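Side-chain contacts in glutamine amidotransferase type-2 domain-containing protein (PDB 1TE5), which is predicted to be a class-II glutamine amidotransferase of the Ntn-hydrolase clan, which would release ammonia from glutamine for transfer to an acceptor not yet identified: residues V83-G87 / L88-H92; A61-V64 / Q65-P68; L245-G249 / E250-K254. One frame throughout, in Å; residues are numbered along the deposited sequence.

Contact 1: residues V83-G87 / L88-H92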
loop_
_atom_site.group_PDB
_atom_site.type_symbol
_atom_site.label_atom_id
_atom_site.label_comp_id
_atom_site.label_asym_id
_atom_site.label_seq_id
_atom_site.Cartn_x
_atom_site.Cartn_y
_atom_site.Cartn_z
ATOM N N VAL A 83 -4.264 -2.510 -22.362
ATOM C CA VAL A 83 -5.612 -2.134 -22.783
ATOM C C VAL A 83 -6.282 -1.040 -21.954
ATOM O O VAL A 83 -6.239 -1.064 -20.724
ATOM C CB VAL A 83 -6.563 -3.384 -22.745
ATOM C CG1 VAL A 83 -6.787 -3.863 -21.313
ATOM C CG2 VAL A 83 -7.888 -3.070 -23.411
ATOM N N GLY A 84 -6.891 -0.079 -22.644
ATOM C CA GLY A 84 -7.525 0.913 -21.830
ATOM C C GLY A 84 -6.643 2.056 -21.385
ATOM O O GLY A 84 -5.889 2.574 -22.214
ATOM N N LYS A 85 -6.803 2.442 -20.117
ATOM C CA LYS A 85 -6.094 3.525 -19.468
ATOM C C LYS A 85 -4.855 3.125 -18.670
ATOM O O LYS A 85 -4.653 1.972 -18.287
ATOM C CB LYS A 85 -7.066 4.282 -18.543
ATOM C CG LYS A 85 -8.466 4.448 -19.124
ATOM C CD LYS A 85 -9.505 3.546 -18.419
ATOM C CE LYS A 85 -9.416 2.039 -18.771
ATOM N NZ LYS A 85 -8.253 1.307 -18.191
ATOM N N VAL A 86 -4.032 4.138 -18.447
ATOM C CA VAL A 86 -2.786 4.019 -17.729
ATOM C C VAL A 86 -2.894 4.511 -16.302
ATOM O O VAL A 86 -3.975 4.773 -15.786
ATOM C CB VAL A 86 -1.698 4.864 -18.442
ATOM C CG1 VAL A 86 -1.141 4.121 -19.643
ATOM C CG2 VAL A 86 -2.315 6.197 -18.891
ATOM N N GLY A 87 -1.730 4.745 -15.726
ATOM C CA GLY A 87 -1.664 5.254 -14.370
ATOM C C GLY A 87 -1.711 4.212 -13.274
ATOM O O GLY A 87 -2.211 3.111 -13.468
ATOM N N LEU A 88 -1.172 4.589 -12.120
ATOM C CA LEU A 88 -1.107 3.745 -10.933
ATOM C C LEU A 88 -2.483 3.297 -10.425
ATOM O O LEU A 88 -2.627 2.197 -9.912
ATOM C CB LEU A 88 -0.360 4.500 -9.831
ATOM C CG LEU A 88 -0.094 3.817 -8.495
ATOM C CD1 LEU A 88 0.767 2.608 -8.713
ATOM C CD2 LEU A 88 0.590 4.787 -7.562
ATOM N N SER A 89 -3.484 4.161 -10.548
ATOM C CA SER A 89 -4.826 3.822 -10.082
ATOM C C SER A 89 -5.469 2.678 -10.864
ATOM O O SER A 89 -6.496 2.124 -10.447
ATOM C CB SER A 89 -5.738 5.058 -10.078
ATOM O OG SER A 89 -5.858 5.659 -11.353
ATOM N N ASN A 90 -4.847 2.312 -11.980
ATOM C CA ASN A 90 -5.345 1.235 -12.836
ATOM C C ASN A 90 -4.420 0.019 -12.855
ATOM O O ASN A 90 -4.557 -0.859 -13.709
ATOM C CB ASN A 90 -5.593 1.788 -14.229
ATOM C CG ASN A 90 -6.704 2.817 -14.350
ATOM O OD1 ASN A 90 -7.788 2.633 -13.811
ATOM N ND2 ASN A 90 -6.424 3.927 -15.025
ATOM N N THR A 91 -3.519 -0.055 -11.885
ATOM C CA THR A 91 -2.570 -1.158 -11.784
ATOM C C THR A 91 -2.955 -2.116 -10.629
ATOM O O THR A 91 -3.323 -1.663 -9.549
ATOM C CB THR A 91 -1.148 -0.587 -11.572
ATOM O OG1 THR A 91 -0.847 0.338 -12.629
ATOM C CG2 THR A 91 -0.115 -1.683 -11.568
ATOM N N HIS A 92 -2.942 -3.417 -10.924
ATOM C CA HIS A 92 -3.267 -4.481 -9.972
ATOM C C HIS A 92 -2.027 -4.808 -9.158
ATOM O O HIS A 92 -0.910 -4.593 -9.612
ATOM C CB HIS A 92 -3.635 -5.784 -10.700
ATOM C CG HIS A 92 -4.824 -5.690 -11.601
ATOM N ND1 HIS A 92 -5.040 -4.629 -12.456
ATOM C CD2 HIS A 92 -5.830 -6.562 -11.823
ATOM C CE1 HIS A 92 -6.128 -4.857 -13.170
ATOM N NE2 HIS A 92 -6.626 -6.024 -12.803
#
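Asn90 reaches back to Val86 and Gly87 in a local loop contact built on a short 3-10 turn, within the connection from strand 73-80 to strand 94-98. The turn is defined by two successive backbone bonds that each span three residues. Asn90 N donates to Gly87 O at 3.1 Å, and Thr91 N follows with Leu88 O, also at 3.1 Å. The side chain of Asn90 then adds a second grip on the incoming chain. Its ND2 bonds Val86 O at 2.7 Å, with the hydrogen pointing fairly straight at the oxygen (158°) and the oxygen close to the amide plane. The torsion responsible is chi1 of -66°, which sets CG beside the backbone N and opposite the carbonyl carbon, turning the amide back over the segment just passed. Lys85 lies alongside: its CB packs 3.6 Å from Asn90 ND2. The other end of the amide is engaged too, since OD1 accepts a bond from Glu126 N and a weak one from Thr127 N; with both ends used, the orientation of this buried group is fixed. Leu88 packs on Arg47 and Ser89 on Gly45 of the second subunit, while Leu88 and Thr91 touch Gln50 of their own chain's strand 45-51. In class-II amidotransferases the loop after the corresponding strand is the glutamine loop bordering the substrate pocket, so this turn probably belongs to that element. Gly87 enters the turn with a positive phi of 86°, a conformation readily taken by glycine. Its own O serves two donors: besides Asn90 N, which stands above the carbonyl plane, it takes a weak bond from Thr91 OG1 at 3.2 Å.

Contact 2: residues A61-V64 / Q65-P68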
loop_
_atom_site.group_PDB
_atom_site.type_symbol
_atom_site.label_atom_id
_atom_site.label_comp_id
_atom_site.label_asym_id
_atom_site.label_seq_id
_atom_site.Cartn_x
_atom_site.Cartn_y
_atom_site.Cartn_z
ATOM N N ALA A 61 10.392 -0.937 -9.158
ATOM C CA ALA A 61 10.794 -2.186 -9.785
ATOM C C ALA A 61 12.076 -2.684 -9.125
ATOM O O ALA A 61 12.352 -3.882 -9.093
ATOM C CB ALA A 61 11.005 -1.967 -11.263
ATOM N N ARG A 62 12.869 -1.748 -8.626
ATOM C CA ARG A 62 14.103 -2.077 -7.931
ATOM C C ARG A 62 13.780 -2.406 -6.475
ATOM O O ARG A 62 14.469 -3.205 -5.838
ATOM C CB ARG A 62 15.079 -0.899 -7.980
ATOM C CG ARG A 62 15.864 -0.778 -9.270
ATOM C CD ARG A 62 17.022 0.207 -9.109
ATOM N NE ARG A 62 16.622 1.597 -9.292
ATOM C CZ ARG A 62 16.291 2.123 -10.468
ATOM N NH1 ARG A 62 15.943 3.400 -10.558
ATOM N NH2 ARG A 62 16.312 1.368 -11.558
ATOM N N LEU A 63 12.754 -1.745 -5.946
ATOM C CA LEU A 63 12.331 -1.954 -4.574
ATOM C C LEU A 63 11.879 -3.391 -4.285
ATOM O O LEU A 63 12.272 -3.963 -3.270
ATOM C CB LEU A 63 11.244 -0.946 -4.201
ATOM C CG LEU A 63 11.632 0.189 -3.247
ATOM C CD1 LEU A 63 11.821 -0.372 -1.854
ATOM C CD2 LEU A 63 12.892 0.898 -3.722
ATOM N N VAL A 64 11.048 -3.973 -5.152
ATOM C CA VAL A 64 10.592 -5.356 -4.945
ATOM C C VAL A 64 11.751 -6.334 -4.935
ATOM O O VAL A 64 11.722 -7.335 -4.214
ATOM C CB VAL A 64 9.649 -5.864 -6.048
ATOM C CG1 VAL A 64 8.223 -5.597 -5.683
ATOM C CG2 VAL A 64 10.021 -5.268 -7.381
ATOM N N GLN A 65 12.733 -6.072 -5.792
ATOM C CA GLN A 65 13.904 -6.925 -5.904
ATOM C C GLN A 65 14.891 -6.810 -4.753
ATOM O O GLN A 65 15.541 -7.799 -4.412
ATOM C CB GLN A 65 14.620 -6.668 -7.224
ATOM C CG GLN A 65 13.759 -6.934 -8.432
ATOM C CD GLN A 65 14.555 -6.956 -9.715
ATOM O OE1 GLN A 65 15.396 -7.839 -9.934
ATOM N NE2 GLN A 65 14.315 -5.968 -10.564
ATOM N N ARG A 66 15.029 -5.619 -4.166
ATOM C CA ARG A 66 15.967 -5.437 -3.055
ATOM C C ARG A 66 15.421 -5.783 -1.661
ATOM O O ARG A 66 16.181 -5.965 -0.703
ATOM C CB ARG A 66 16.591 -4.030 -3.087
ATOM C CG ARG A 66 15.617 -2.874 -3.067
ATOM C CD ARG A 66 16.323 -1.536 -3.337
ATOM N NE ARG A 66 17.179 -1.104 -2.230
ATOM C CZ ARG A 66 17.432 0.168 -1.920
ATOM N NH1 ARG A 66 18.224 0.461 -0.893
ATOM N NH2 ARG A 66 16.895 1.156 -2.629
ATOM N N PHE A 67 14.103 -5.900 -1.564
ATOM C CA PHE A 67 13.440 -6.212 -0.303
ATOM C C PHE A 67 13.433 -7.711 -0.000
ATOM O O PHE A 67 12.957 -8.507 -0.803
ATOM C CB PHE A 67 11.989 -5.694 -0.342
ATOM C CG PHE A 67 11.228 -5.897 0.946
ATOM C CD1 PHE A 67 11.239 -4.927 1.938
ATOM C CD2 PHE A 67 10.515 -7.066 1.175
ATOM C CE1 PHE A 67 10.553 -5.119 3.139
ATOM C CE2 PHE A 67 9.828 -7.265 2.370
ATOM C CZ PHE A 67 9.850 -6.289 3.353
ATOM N N PRO A 68 14.009 -8.120 1.143
ATOM C CA PRO A 68 13.998 -9.553 1.466
ATOM C C PRO A 68 12.564 -9.914 1.852
ATOM O O PRO A 68 12.118 -9.599 2.945
ATOM C CB PRO A 68 14.940 -9.641 2.673
ATOM C CG PRO A 68 15.862 -8.483 2.475
ATOM C CD PRO A 68 14.909 -7.393 2.050
HETATM O O HOH W 1 12.415 -10.057 -3.701
#
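Leu63 O is approached by two successive amides, and both bonds are weak. Arg66 N stands 3.3 Å from Leu63 O, and Phe67 N is 3.2 Å from the same oxygen, so the carbonyl is shared as helix 59-66 comes to its end. Arg66 N has a sounder acceptor in Arg62 O, at 3.0 Å, and is thus bifurcated between the two oxygens. The side chain of Arg66 also closes on Arg62 O: with chi1 at 57°, CG lies between the backbone N and the carbonyl carbon, turned back over the helix and 3.0 Å from that oxygen. Beyond it the guanidinium runs obliquely past Leu63, NH2 to CD2 being 4.2 Å. Just upstream, Ala61 O is 4.0 Å from Gln65 N, too far for the usual helical bond. The side chain of Gln65 supplies a donor instead, NE2 meeting Ala61 O at 3.2 Å with an N-H...O angle of 159°. The oxygen lies in the plane of the glutamine amide, whereas NE2 itself stands above the carbonyl plane of Ala61. Val64 O would look for an amide four residues on, but Pro68 has no N-H; a water lies 2.9 Å from Val64 O and can donate to it, with Phe67 O a weaker, competing acceptor. Val64 packs on Trp36, Ile38 and Phe19, so one side of the helix is seated on strands. At the subunit boundary, Leu63 meets Phe49, Arg66 meets Arg66 and Phe67 meets Pro52, each partner belonging to the second subunit. The shared Leu63 O, the proline that cannot donate to Val64 O and the extended psi of Phe67 are consistent with a fraying helix C-terminus, where the chain leaves helix 59-66.

Contact 3: residues L245-G249 / E250-K254; sequences LWWGG and EVLAK
Strands 243-247 and 250-253 form a two-residue beta hairpin at the edge of an antiparallel sheet, and Trp247 faces Glu250 across its type I' turn. Gly248 and Gly249 occupy the turn corners, both with positive phi. Trp247 and Glu250 are a hydrogen-bonded pair: Glu250 N donates to Trp247 O at 3.1 Å, and the return bond from Trp247 N to Glu250 O is 3.2 Å. Trp246 and Val251 form the next, non-hydrogen-bonded pair. There the indole and the valine cross at a slant, Trp246 CZ3 lying 3.5 Å from Val251 CG2. Further along the register slips by one: Leu252 N reaches Leu245 O, while Leu245 N finds Ala253 O, each at 2.8 Å. Leu252, at phi/psi of -90°/-49°, departs from strand geometry, consistent with a beta bulge. Leu245, its CG swung opposite the backbone N (chi1 -170°), lies side by side with Leu252, CD2 to CD2 3.7 Å. Leu252 CD2 also meets the Trp247 indole at its edge, in the ring plane, 3.8 Å from CE3. Leu245, Trp247 and Leu252 also touch helix 150-165, whereas Trp246 packs on Thr222 and Ile224 of strand 220-225, so the strand is sandwiched between helix and second sheet, as in the layered Ntn-hydrolase fold. Polar links reach that sheet as well: Gly249 N bonds Ser8 OG, Gly249 O takes a bond from Thr222 OG1, and Glu250 OE2 makes a salt bridge with Arg194. Across the strands the side chains meet by carbon alone, while the Glu250 carboxylate probably helps to hold the hairpin to the facing sheet.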
loop_
_atom_site.group_PDB
_atom_site.type_symbol
_atom_site.label_atom_id
_atom_site.label_comp_id
_atom_site.label_asym_id
_atom_site.label_seq_id
_atom_site.Cartn_x
_atom_site.Cartn_y
_atom_site.Cartn_z
ATOM N N LEU A 245 -10.078 -22.761 -2.220
ATOM C CA LEU A 245 -9.778 -21.905 -1.091
ATOM C C LEU A 245 -8.555 -22.506 -0.442
ATOM O O LEU A 245 -8.550 -23.687 -0.063
ATOM C CB LEU A 245 -10.936 -21.838 -0.092
ATOM C CG LEU A 245 -10.763 -20.762 0.988
ATOM C CD1 LEU A 245 -10.588 -19.392 0.346
ATOM C CD2 LEU A 245 -11.959 -20.760 1.918
ATOM N N TRP A 246 -7.503 -21.699 -0.388
ATOM C CA TRP A 246 -6.239 -22.091 0.192
ATOM C C TRP A 246 -6.072 -21.420 1.533
ATOM O O TRP A 246 -6.722 -20.420 1.827
ATOM C CB TRP A 246 -5.087 -21.657 -0.716
ATOM C CG TRP A 246 -5.118 -22.294 -2.040
ATOM C CD1 TRP A 246 -5.697 -21.806 -3.175
ATOM C CD2 TRP A 246 -4.569 -23.565 -2.380
ATOM N NE1 TRP A 246 -5.542 -22.699 -4.203
ATOM C CE2 TRP A 246 -4.849 -23.790 -3.743
ATOM C CE3 TRP A 246 -3.863 -24.542 -1.663
ATOM C CZ2 TRP A 246 -4.446 -24.960 -4.413
ATOM C CZ3 TRP A 246 -3.461 -25.706 -2.328
ATOM C CH2 TRP A 246 -3.756 -25.901 -3.691
ATOM N N TRP A 247 -5.202 -21.999 2.344
ATOM C CA TRP A 247 -4.875 -21.486 3.661
ATOM C C TRP A 247 -3.805 -22.434 4.162
ATOM O O TRP A 247 -4.031 -23.648 4.234
ATOM C CB TRP A 247 -6.102 -21.494 4.585
ATOM C CG TRP A 247 -5.924 -20.668 5.830
ATOM C CD1 TRP A 247 -4.761 -20.112 6.285
ATOM C CD2 TRP A 247 -6.939 -20.289 6.766
ATOM N NE1 TRP A 247 -4.989 -19.409 7.442
ATOM C CE2 TRP A 247 -6.317 -19.505 7.761
ATOM C CE3 TRP A 247 -8.313 -20.539 6.861
ATOM C CZ2 TRP A 247 -7.024 -18.961 8.837
ATOM C CZ3 TRP A 247 -9.015 -19.996 7.927
ATOM C CH2 TRP A 247 -8.368 -19.220 8.903
ATOM N N GLY A 248 -2.638 -21.886 4.489
ATOM C CA GLY A 248 -1.537 -22.706 4.956
ATOM C C GLY A 248 -1.007 -23.658 3.889
ATOM O O GLY A 248 -0.399 -24.680 4.207
ATOM N N GLY A 249 -1.207 -23.303 2.623
ATOM C CA GLY A 249 -0.751 -24.135 1.524
ATOM C C GLY A 249 -1.630 -25.348 1.295
ATOM O O GLY A 249 -1.381 -26.140 0.392
ATOM N N GLU A 250 -2.646 -25.515 2.132
ATOM C CA GLU A 250 -3.545 -26.650 2.011
ATOM C C GLU A 250 -4.875 -26.246 1.429
ATOM O O GLU A 250 -5.312 -25.108 1.586
ATOM C CB GLU A 250 -3.782 -27.296 3.382
ATOM C CG GLU A 250 -2.558 -27.971 4.003
ATOM C CD GLU A 250 -2.122 -29.239 3.277
ATOM O OE1 GLU A 250 -2.708 -29.583 2.226
ATOM O OE2 GLU A 250 -1.185 -29.900 3.770
ATOM N N VAL A 251 -5.506 -27.168 0.714
ATOM C CA VAL A 251 -6.823 -26.897 0.158
ATOM C C VAL A 251 -7.821 -27.042 1.325
ATOM O O VAL A 251 -7.809 -28.040 2.059
ATOM C CB VAL A 251 -7.212 -27.894 -0.981
ATOM C CG1 VAL A 251 -8.479 -27.439 -1.683
ATOM C CG2 VAL A 251 -6.081 -28.034 -1.986
ATOM N N LEU A 252 -8.607 -25.992 1.539
ATOM C CA LEU A 252 -9.626 -25.955 2.582
ATOM C C LEU A 252 -10.931 -26.493 1.973
ATOM O O LEU A 252 -11.589 -27.357 2.544
ATOM C CB LEU A 252 -9.821 -24.507 3.031
ATOM C CG LEU A 252 -10.114 -24.199 4.493
ATOM C CD1 LEU A 252 -8.908 -24.593 5.337
ATOM C CD2 LEU A 252 -10.421 -22.711 4.639
ATOM N N ALA A 253 -11.290 -25.962 0.809
ATOM C CA ALA A 253 -12.490 -26.364 0.085
ATOM C C ALA A 253 -12.319 -26.003 -1.387
ATOM O O ALA A 253 -11.511 -25.140 -1.726
ATOM C CB ALA A 253 -13.712 -25.655 0.663
ATOM N N LYS A 254 -13.076 -26.665 -2.254
ATOM C CA LYS A 254 -13.015 -26.406 -3.697
ATOM C C LYS A 254 -14.324 -26.816 -4.389
ATOM O O LYS A 254 -15.122 -27.517 -3.730
ATOM C CB LYS A 254 -11.823 -27.144 -4.321
ATOM C CG LYS A 254 -11.915 -28.649 -4.209
ATOM C CD LYS A 254 -10.692 -29.366 -4.748
ATOM C CE LYS A 254 -10.930 -30.876 -4.718
ATOM N NZ LYS A 254 -9.699 -31.680 -4.954
#

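Along the chain, contact 2 comes first, then contact 1, then contact 3, and none touches another. The centres of contacts 1 and 2 are about 21 Å apart, those of 2 and 3 about 28 Å, and those of 1 and 3 about 31 Å, the last pair on opposite sides of the chain's centre. Contacts 1 and 2 both abut strand 45-51 of the seven-stranded sheet and both reach the second subunit, so a loop turn and a helix end contribute to one dimer interface. Contact 3 meets no other chain; it forms the outermost hairpin of the six-stranded sheet, at the end of the modelled chain, and Trp246 and Glu250 pack on strand 220-225.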